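Local atomic coordinates of purine nucleoside phosphorylase (PDB entry 1XFJ), a protein that probably acts as a purine nucleoside phosphorylase of the YfiH/LACC1 family, cleaving inosine and methylthioadenosine with phosphate and also deaminating adenosine. Residues I80-W88 with V98-I106; G168-L179 with F193-F204. All blocks are in the same frame, centred on the assembly; numbering follows the deposited sequence.

Contact 1 (I80-W88 with V98-I106); sequences IAIVADGSW and VVSKTPGVI
V98 and A84 meet in the apolar centre of a parallel strand pair at the margin of a mixed six-stranded sheet, where the outermost strand 81-83 runs beside strand 97-100. V98 CG1 lies 3.9 Å from A84 CB and 3.8 Å from W88 CH2. The indole reaches it from the opposite direction, with the far corner of its benzo ring set obliquely against the methyl. V98 CG1 stands anti to the backbone N, which points it at both partners. V105 CG1 approaches A84 CB at 3.9 Å, and V105 CG2 packs against the backbone of D85 and G86, so the chain after the strand is covered as well. On the other face of the sheet, V83 and V99 point together toward helix 141-151, where both touch R148.

Parallel register is established by I82 opposite V98 and V83 opposite V99. Two backbone bonds hold it: V99 N to I82 O at 2.8 Å and A84 N to V99 O at 2.7 Å, the second with an N-H...O angle of 168°. The short strand axes come within 4.7 Å at 36°, a clear twist.

Beyond V99 a serine side chain takes over from the backbone. S100 OG, swung anti to its own N (chi1 -177°), donates to A84 O almost straight down the carbonyl bond at 2.6 Å. The same hydroxyl oxygen accepts from T102 N in an ST turn, so the hydroxyl both donates and accepts, which restricts its rotation. At the polar edge T102 OG1 rests against D85 CA, and one water donates to A84 O, accepts from K101 N and lies 2.9 Å from T102 OG1.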
loop_
_atom_site.group_PDB
_atom_site.type_symbol
_atom_site.label_atom_id
_atom_site.label_comp_id
_atom_site.label_asym_id
_atom_site.label_seq_id
_atom_site.Cartn_x
_atom_site.Cartn_y
_atom_site.Cartn_z
ATOM N N ILE A 80 2.334 7.678 -10.683
ATOM C CA ILE A 80 1.164 7.636 -11.555
ATOM C C ILE A 80 -0.093 7.156 -10.827
ATOM O O ILE A 80 -0.133 6.046 -10.288
ATOM C CB ILE A 80 1.405 6.709 -12.768
ATOM C CG1 ILE A 80 2.607 7.207 -13.575
ATOM C CG2 ILE A 80 0.158 6.657 -13.641
ATOM C CD1 ILE A 80 3.009 6.277 -14.706
ATOM N N ALA A 81 -1.114 8.007 -10.818
ATOM C CA ALA A 81 -2.384 7.689 -10.177
ATOM C C ALA A 81 -3.431 7.518 -11.265
ATOM O O ALA A 81 -3.726 8.458 -12.009
ATOM C CB ALA A 81 -2.791 8.810 -9.223
ATOM N N ILE A 82 -3.993 6.315 -11.344
ATOM C CA ILE A 82 -4.996 5.982 -12.347
ATOM C C ILE A 82 -6.411 6.003 -11.778
ATOM O O ILE A 82 -6.643 5.582 -10.645
ATOM C CB ILE A 82 -4.736 4.569 -12.927
ATOM C CG1 ILE A 82 -3.308 4.477 -13.471
ATOM C CG2 ILE A 82 -5.743 4.261 -14.026
ATOM C CD1 ILE A 82 -3.011 5.442 -14.590
ATOM N N VAL A 83 -7.355 6.496 -12.571
ATOM C CA VAL A 83 -8.746 6.541 -12.150
ATOM C C VAL A 83 -9.455 5.288 -12.651
ATOM O O VAL A 83 -9.299 4.897 -13.810
ATOM C CB VAL A 83 -9.471 7.783 -12.716
ATOM C CG1 VAL A 83 -10.969 7.667 -12.482
ATOM C CG2 VAL A 83 -8.938 9.041 -12.046
ATOM N N ALA A 84 -10.223 4.660 -11.769
ATOM C CA ALA A 84 -10.975 3.460 -12.109
ATOM C C ALA A 84 -12.463 3.722 -11.905
ATOM O O ALA A 84 -12.911 3.920 -10.780
ATOM C CB ALA A 84 -10.527 2.292 -11.231
ATOM N N ASP A 85 -13.226 3.735 -12.994
ATOM C CA ASP A 85 -14.665 3.960 -12.902
ATOM C C ASP A 85 -15.405 2.682 -13.270
ATOM O O ASP A 85 -16.619 2.682 -13.464
ATOM C CB ASP A 85 -15.102 5.094 -13.834
ATOM C CG ASP A 85 -14.670 4.870 -15.266
ATOM O OD1 ASP A 85 -14.791 3.725 -15.752
ATOM O OD2 ASP A 85 -14.220 5.840 -15.911
ATOM N N GLY A 86 -14.653 1.592 -13.365
ATOM C CA GLY A 86 -15.235 0.310 -13.704
ATOM C C GLY A 86 -14.183 -0.776 -13.641
ATOM O O GLY A 86 -13.019 -0.505 -13.354
ATOM N N SER A 87 -14.591 -2.009 -13.915
ATOM C CA SER A 87 -13.675 -3.139 -13.882
ATOM C C SER A 87 -12.679 -3.106 -15.037
ATOM O O SER A 87 -13.002 -2.648 -16.135
ATOM C CB SER A 87 -14.466 -4.446 -13.932
ATOM O OG SER A 87 -15.270 -4.501 -15.095
ATOM N N TRP A 88 -11.466 -3.586 -14.780
ATOM C CA TRP A 88 -10.428 -3.638 -15.804
ATOM C C TRP A 88 -10.242 -5.081 -16.252
ATOM O O TRP A 88 -9.383 -5.379 -17.081
ATOM C CB TRP A 88 -9.092 -3.115 -15.268
ATOM C CG TRP A 88 -9.075 -1.660 -14.926
ATOM C CD1 TRP A 88 -9.754 -0.659 -15.559
ATOM C CD2 TRP A 88 -8.284 -1.029 -13.913
ATOM N NE1 TRP A 88 -9.434 0.557 -15.005
ATOM C CE2 TRP A 88 -8.532 0.358 -13.992
ATOM C CE3 TRP A 88 -7.385 -1.501 -12.946
ATOM C CZ2 TRP A 88 -7.915 1.281 -13.140
ATOM C CZ3 TRP A 88 -6.771 -0.584 -12.098
ATOM C CH2 TRP A 88 -7.040 0.793 -12.203
ATOM N N VAL A 98 -4.649 3.746 -7.328
ATOM C CA VAL A 98 -5.940 3.545 -7.975
ATOM C C VAL A 98 -6.957 4.436 -7.272
ATOM O O VAL A 98 -7.165 4.322 -6.064
ATOM C CB VAL A 98 -6.380 2.068 -7.895
ATOM C CG1 VAL A 98 -7.717 1.879 -8.607
ATOM C CG2 VAL A 98 -5.319 1.180 -8.535
ATOM N N VAL A 99 -7.579 5.329 -8.038
ATOM C CA VAL A 99 -8.550 6.277 -7.499
ATOM C C VAL A 99 -9.930 6.065 -8.106
ATOM O O VAL A 99 -10.047 5.751 -9.283
ATOM C CB VAL A 99 -8.095 7.723 -7.800
ATOM C CG1 VAL A 99 -9.060 8.718 -7.195
ATOM C CG2 VAL A 99 -6.685 7.939 -7.268
ATOM N N SER A 100 -10.977 6.252 -7.308
ATOM C CA SER A 100 -12.326 6.065 -7.823
ATOM C C SER A 100 -13.412 6.798 -7.049
ATOM O O SER A 100 -13.287 7.046 -5.850
ATOM C CB SER A 100 -12.666 4.571 -7.868
ATOM O OG SER A 100 -13.956 4.359 -8.427
ATOM N N LYS A 101 -14.480 7.138 -7.763
ATOM C CA LYS A 101 -15.642 7.807 -7.189
ATOM C C LYS A 101 -16.832 6.938 -7.580
ATOM O O LYS A 101 -17.989 7.331 -7.436
ATOM C CB LYS A 101 -15.814 9.204 -7.790
ATOM C CG LYS A 101 -16.163 9.208 -9.272
ATOM C CD LYS A 101 -16.377 10.625 -9.792
ATOM C CE LYS A 101 -16.685 10.630 -11.281
ATOM N NZ LYS A 101 -16.932 12.008 -11.789
ATOM N N THR A 102 -16.528 5.742 -8.074
ATOM C CA THR A 102 -17.554 4.810 -8.526
ATOM C C THR A 102 -17.859 3.705 -7.516
ATOM O O THR A 102 -16.974 2.941 -7.130
ATOM C CB THR A 102 -17.122 4.154 -9.853
ATOM O OG1 THR A 102 -16.809 5.177 -10.808
ATOM C CG2 THR A 102 -18.231 3.269 -10.401
ATOM N N PRO A 103 -19.123 3.610 -7.072
ATOM C CA PRO A 103 -19.508 2.576 -6.107
ATOM C C PRO A 103 -19.253 1.194 -6.705
ATOM O O PRO A 103 -19.487 0.975 -7.895
ATOM C CB PRO A 103 -20.997 2.845 -5.891
ATOM C CG PRO A 103 -21.095 4.330 -6.082
ATOM C CD PRO A 103 -20.236 4.548 -7.306
ATOM N N GLY A 104 -18.763 0.271 -5.887
ATOM C CA GLY A 104 -18.495 -1.068 -6.379
ATOM C C GLY A 104 -17.049 -1.302 -6.764
ATOM O O GLY A 104 -16.563 -2.433 -6.713
ATOM N N VAL A 105 -16.355 -0.239 -7.158
ATOM C CA VAL A 105 -14.956 -0.358 -7.544
ATOM C C VAL A 105 -14.073 -0.523 -6.314
ATOM O O VAL A 105 -14.169 0.249 -5.361
ATOM C CB VAL A 105 -14.479 0.881 -8.333
ATOM C CG1 VAL A 105 -12.968 0.826 -8.533
ATOM C CG2 VAL A 105 -15.180 0.931 -9.677
ATOM N N ILE A 106 -13.222 -1.541 -6.338
ATOM C CA ILE A 106 -12.316 -1.802 -5.229
ATOM C C ILE A 106 -10.925 -1.340 -5.647
ATOM O O ILE A 106 -10.309 -1.942 -6.521
ATOM C CB ILE A 106 -12.255 -3.308 -4.897
ATOM C CG1 ILE A 106 -13.656 -3.831 -4.580
ATOM C CG2 ILE A 106 -11.331 -3.542 -3.713
ATOM C CD1 ILE A 106 -13.721 -5.345 -4.437
HETATM O O HOH W 1 -14.421 6.717 -10.579
#

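Contact 2 (G168-L179 with F193-F204); sequences GPKSYEVGLEFL and FKPGASEDKRFF
This contact is an antiparallel strand pairing backed by an aromatic cluster. It sits far from the chain's centre in a small three-stranded sheet. V174 and R202 form a hydrogen-bonded pair, V174 N to R202 O at 2.8 Å and R202 N to V174 O at 3.0 Å. F204 N to Y172 O continues the ladder, and E173 and F203 form the non-hydrogen-bonded pair between. The directions of the short strands differ by 131°, well off straight antiparallel alignment.

On the face of the sheet that carries V174 and R202, the start of helix 176-185 packs against it. The F178 ring presents its edge to the face of F204, with planes at 66°, and its CD2 edge also meets F193 CE1. V174 CG1 lies over the centre of the F178 ring, while V174 CG2 touches the rim of F193. F193 is held on both faces: F204 CD1 lies over one, and L179 CD1 over the other in a CH-pi contact 3.6 Å from the ring centroid. Y172 runs alongside F204, its CE2 at the edge of that ring. F182 stacks on F178.

R202 folds back at chi2 (-76°), bringing one guanidinium face under L176 CD2 and L179 CD2. NH1 donates within the guanidinium plane to E199 O, at 2.9 Å, and K201 O, at 2.8 Å, though it stands well above the plane of each carbonyl, bracing the turn S198-K201. On the opposite face, the extended E173 lies across the K201 chain without a salt bridge, OE1 to NZ 4.5 Å. A water joins E173 OE2 to A197 N. With G175 as N-cap, strand 173-175 runs into helix 176-185, in a three-stranded antiparallel sheet of order 1-3-2 whose middle strand, 201-204, is the second of hairpin 193-204.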
loop_
_atom_site.group_PDB
_atom_site.type_symbol
_atom_site.label_atom_id
_atom_site.label_comp_id
_atom_site.label_asym_id
_atom_site.label_seq_id
_atom_site.Cartn_x
_atom_site.Cartn_y
_atom_site.Cartn_z
ATOM N N GLY A 168 9.044 -1.648 9.094
ATOM C CA GLY A 168 9.188 -0.658 10.148
ATOM C C GLY A 168 10.555 -0.035 10.350
ATOM O O GLY A 168 11.558 -0.540 9.851
ATOM N N PRO A 169 10.619 1.077 11.100
ATOM C CA PRO A 169 11.867 1.793 11.384
ATOM C C PRO A 169 12.918 0.958 12.105
ATOM O O PRO A 169 14.096 1.311 12.116
ATOM C CB PRO A 169 11.400 2.988 12.213
ATOM C CG PRO A 169 10.159 2.481 12.879
ATOM C CD PRO A 169 9.480 1.743 11.752
ATOM N N LYS A 170 12.498 -0.149 12.709
ATOM C CA LYS A 170 13.445 -1.012 13.405
ATOM C C LYS A 170 13.933 -2.097 12.451
ATOM O O LYS A 170 14.859 -2.846 12.767
ATOM C CB LYS A 170 12.783 -1.669 14.621
ATOM C CG LYS A 170 11.706 -2.693 14.277
ATOM C CD LYS A 170 11.044 -3.245 15.534
ATOM C CE LYS A 170 9.961 -4.263 15.208
ATOM N NZ LYS A 170 10.524 -5.487 14.580
ATOM N N SER A 171 13.311 -2.164 11.277
ATOM C CA SER A 171 13.641 -3.188 10.291
ATOM C C SER A 171 14.240 -2.714 8.970
ATOM O O SER A 171 14.925 -3.480 8.290
ATOM C CB SER A 171 12.380 -4.002 9.975
ATOM O OG SER A 171 11.896 -4.684 11.121
ATOM N N TYR A 172 13.983 -1.462 8.607
ATOM C CA TYR A 172 14.445 -0.927 7.327
ATOM C C TYR A 172 15.874 -0.379 7.298
ATOM O O TYR A 172 16.092 0.821 7.454
ATOM C CB TYR A 172 13.466 0.156 6.861
ATOM C CG TYR A 172 13.447 0.401 5.365
ATOM C CD1 TYR A 172 14.326 -0.267 4.513
ATOM C CD2 TYR A 172 12.558 1.321 4.805
ATOM C CE1 TYR A 172 14.326 -0.023 3.142
ATOM C CE2 TYR A 172 12.548 1.571 3.435
ATOM C CZ TYR A 172 13.436 0.899 2.613
ATOM O OH TYR A 172 13.451 1.164 1.268
ATOM N N GLU A 173 16.842 -1.263 7.077
ATOM C CA GLU A 173 18.242 -0.854 7.013
ATOM C C GLU A 173 18.580 -0.347 5.613
ATOM O O GLU A 173 18.193 -0.960 4.615
ATOM C CB GLU A 173 19.157 -2.033 7.357
ATOM C CG GLU A 173 20.635 -1.675 7.336
ATOM C CD GLU A 173 21.528 -2.852 7.655
ATOM O OE1 GLU A 173 21.754 -3.694 6.760
ATOM O OE2 GLU A 173 21.998 -2.940 8.808
ATOM N N VAL A 174 19.299 0.772 5.541
ATOM C CA VAL A 174 19.689 1.341 4.254
ATOM C C VAL A 174 21.128 1.850 4.284
ATOM O O VAL A 174 21.723 1.993 5.357
ATOM C CB VAL A 174 18.752 2.503 3.844
ATOM C CG1 VAL A 174 17.308 2.019 3.816
ATOM C CG2 VAL A 174 18.907 3.667 4.805
ATOM N N GLY A 175 21.680 2.116 3.101
ATOM C CA GLY A 175 23.047 2.604 3.005
ATOM C C GLY A 175 23.148 4.118 2.916
ATOM O O GLY A 175 22.135 4.818 2.956
ATOM N N LEU A 176 24.373 4.621 2.780
ATOM C CA LEU A 176 24.615 6.058 2.711
ATOM C C LEU A 176 24.163 6.729 1.414
ATOM O O LEU A 176 23.837 7.916 1.409
ATOM C CB LEU A 176 26.099 6.347 2.955
ATOM C CG LEU A 176 26.647 5.940 4.327
ATOM C CD1 LEU A 176 28.140 6.220 4.385
ATOM C CD2 LEU A 176 25.924 6.706 5.427
ATOM N N GLU A 177 24.145 5.987 0.312
ATOM C CA GLU A 177 23.702 6.568 -0.950
ATOM C C GLU A 177 22.203 6.839 -0.837
ATOM O O GLU A 177 21.689 7.806 -1.400
ATOM C CB GLU A 177 23.977 5.611 -2.113
ATOM C CG GLU A 177 23.199 4.301 -2.058
ATOM C CD GLU A 177 23.498 3.485 -0.813
ATOM O OE1 GLU A 177 24.685 3.176 -0.570
ATOM O OE2 GLU A 177 22.544 3.151 -0.077
ATOM N N PHE A 178 21.519 5.971 -0.096
ATOM C CA PHE A 178 20.080 6.074 0.141
ATOM C C PHE A 178 19.837 7.301 1.015
ATOM O O PHE A 178 19.001 8.150 0.705
ATOM C CB PHE A 178 19.589 4.817 0.865
ATOM C CG PHE A 178 18.095 4.740 1.027
ATOM C CD1 PHE A 178 17.325 3.978 0.153
ATOM C CD2 PHE A 178 17.461 5.398 2.077
ATOM C CE1 PHE A 178 15.945 3.868 0.325
ATOM C CE2 PHE A 178 16.085 5.296 2.260
ATOM C CZ PHE A 178 15.323 4.527 1.380
ATOM N N LEU A 179 20.580 7.380 2.114
ATOM C CA LEU A 179 20.480 8.503 3.045
ATOM C C LEU A 179 20.694 9.829 2.329
ATOM O O LEU A 179 19.888 10.756 2.434
ATOM C CB LEU A 179 21.538 8.367 4.143
ATOM C CG LEU A 179 21.756 9.655 4.946
ATOM C CD1 LEU A 179 20.524 9.930 5.794
ATOM C CD2 LEU A 179 22.996 9.527 5.813
ATOM N N PHE A 193 15.730 9.279 9.572
ATOM C CA PHE A 193 16.812 8.302 9.566
ATOM C C PHE A 193 17.342 8.160 10.986
ATOM O O PHE A 193 17.478 9.146 11.711
ATOM C CB PHE A 193 17.922 8.749 8.615
ATOM C CG PHE A 193 17.551 8.629 7.166
ATOM C CD1 PHE A 193 17.832 7.462 6.457
ATOM C CD2 PHE A 193 16.901 9.670 6.512
ATOM C CE1 PHE A 193 17.469 7.336 5.116
ATOM C CE2 PHE A 193 16.534 9.553 5.171
ATOM C CZ PHE A 193 16.818 8.386 4.471
ATOM N N LYS A 194 17.626 6.924 11.379
ATOM C CA LYS A 194 18.111 6.639 12.722
ATOM C C LYS A 194 19.446 5.904 12.667
ATOM O O LYS A 194 19.807 5.332 11.640
ATOM C CB LYS A 194 17.071 5.789 13.454
ATOM C CG LYS A 194 15.667 6.384 13.422
ATOM C CD LYS A 194 14.594 5.343 13.718
ATOM C CE LYS A 194 14.734 4.748 15.109
ATOM N NZ LYS A 194 13.664 3.744 15.383
ATOM N N PRO A 195 20.202 5.911 13.776
ATOM C CA PRO A 195 21.497 5.225 13.804
ATOM C C PRO A 195 21.348 3.766 13.378
ATOM O O PRO A 195 20.422 3.080 13.813
ATOM C CB PRO A 195 21.924 5.370 15.261
ATOM C CG PRO A 195 21.347 6.706 15.631
ATOM C CD PRO A 195 19.954 6.610 15.048
ATOM N N GLY A 196 22.259 3.302 12.530
ATOM C CA GLY A 196 22.197 1.933 12.049
ATOM C C GLY A 196 23.215 1.004 12.683
ATOM O O GLY A 196 23.870 1.354 13.664
ATOM N N ALA A 197 23.349 -0.186 12.104
ATOM C CA ALA A 197 24.276 -1.196 12.597
ATOM C C ALA A 197 25.720 -0.715 12.562
ATOM O O ALA A 197 26.580 -1.265 13.249
ATOM C CB ALA A 197 24.133 -2.471 11.777
ATOM N N SER A 198 25.984 0.306 11.753
ATOM C CA SER A 198 27.324 0.873 11.638
ATOM C C SER A 198 27.223 2.261 11.023
ATOM O O SER A 198 26.151 2.669 10.582
ATOM C CB SER A 198 28.207 -0.002 10.749
ATOM O OG SER A 198 27.866 0.169 9.386
ATOM N N GLU A 199 28.342 2.980 10.987
ATOM C CA GLU A 199 28.364 4.324 10.418
ATOM C C GLU A 199 28.005 4.297 8.939
ATOM O O GLU A 199 27.591 5.313 8.378
ATOM C CB GLU A 199 29.746 4.960 10.589
ATOM C CG GLU A 199 30.126 5.301 12.024
ATOM C CD GLU A 199 29.119 6.214 12.700
ATOM O OE1 GLU A 199 28.521 7.068 12.012
ATOM O OE2 GLU A 199 28.934 6.087 13.929
ATOM N N ASP A 200 28.167 3.136 8.306
ATOM C CA ASP A 200 27.849 3.004 6.887
ATOM C C ASP A 200 26.385 2.665 6.662
ATOM O O ASP A 200 25.942 2.540 5.522
ATOM C CB ASP A 200 28.710 1.925 6.221
ATOM C CG ASP A 200 30.150 2.354 6.032
ATOM O OD1 ASP A 200 30.410 3.574 5.956
ATOM O OD2 ASP A 200 31.022 1.463 5.941
ATOM N N LYS A 201 25.636 2.517 7.749
ATOM C CA LYS A 201 24.220 2.188 7.641
ATOM C C LYS A 201 23.344 3.136 8.450
ATOM O O LYS A 201 23.823 3.879 9.307
ATOM C CB LYS A 201 23.969 0.755 8.120
ATOM C CG LYS A 201 24.737 -0.328 7.364
ATOM C CD LYS A 201 24.281 -0.445 5.918
ATOM C CE LYS A 201 24.890 -1.676 5.248
ATOM N NZ LYS A 201 24.506 -1.783 3.813
ATOM N N ARG A 202 22.048 3.085 8.164
ATOM C CA ARG A 202 21.046 3.889 8.847
ATOM C C ARG A 202 19.752 3.093 8.794
ATOM O O ARG A 202 19.610 2.198 7.966
ATOM C CB ARG A 202 20.811 5.213 8.113
ATOM C CG ARG A 202 22.003 6.143 8.033
ATOM C CD ARG A 202 22.255 6.849 9.354
ATOM N NE ARG A 202 23.258 7.897 9.198
ATOM C CZ ARG A 202 24.547 7.671 8.961
ATOM N NH1 ARG A 202 24.999 6.429 8.860
ATOM N NH2 ARG A 202 25.383 8.691 8.806
ATOM N N PHE A 203 18.823 3.409 9.691
ATOM C CA PHE A 203 17.511 2.772 9.679
ATOM C C PHE A 203 16.582 3.873 9.189
ATOM O O PHE A 203 16.602 4.990 9.712
ATOM C CB PHE A 203 17.092 2.313 11.079
ATOM C CG PHE A 203 17.625 0.959 11.463
ATOM C CD1 PHE A 203 17.201 -0.186 10.792
ATOM C CD2 PHE A 203 18.553 0.830 12.490
ATOM C CE1 PHE A 203 17.696 -1.443 11.143
ATOM C CE2 PHE A 203 19.053 -0.421 12.850
ATOM C CZ PHE A 203 18.625 -1.559 12.174
ATOM N N PHE A 204 15.785 3.569 8.173
ATOM C CA PHE A 204 14.864 4.545 7.611
ATOM C C PHE A 204 13.453 4.293 8.121
ATOM O O PHE A 204 12.985 3.155 8.147
ATOM C CB PHE A 204 14.887 4.462 6.084
ATOM C CG PHE A 204 13.949 5.420 5.401
ATOM C CD1 PHE A 204 14.019 6.787 5.653
ATOM C CD2 PHE A 204 13.024 4.957 4.468
ATOM C CE1 PHE A 204 13.184 7.676 4.984
ATOM C CE2 PHE A 204 12.185 5.842 3.793
ATOM C CZ PHE A 204 12.266 7.203 4.051
HETATM O O HOH W 2 15.650 1.832 14.298
HETATM O O HOH W 3 21.408 -0.727 10.284
HETATM O O HOH W 4 26.488 2.571 2.761
#

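In the fold
Contacts 1 and 2 follow each other along the chain and lie on opposite sides of its centre, their nearest atoms about 18 Å apart, sharing no strand or helix. Both are only partly buried: the centre of contact 1, in the six-stranded sheet, lies about 15 Å from the chain's centre; that of contact 2, in the three-stranded one, about 22 Å, nearer the surface, with more exposed residues among those that touch. Each pairs an outermost strand with its neighbour, parallel in contact 1, antiparallel in contact 2. Small aliphatic groups, one indole and a serine-to-carbonyl bond supplement the backbone pairing in the smaller interface, 431 Å². The larger, 962 Å², adds phenylalanine rings, charged edges and bridging waters.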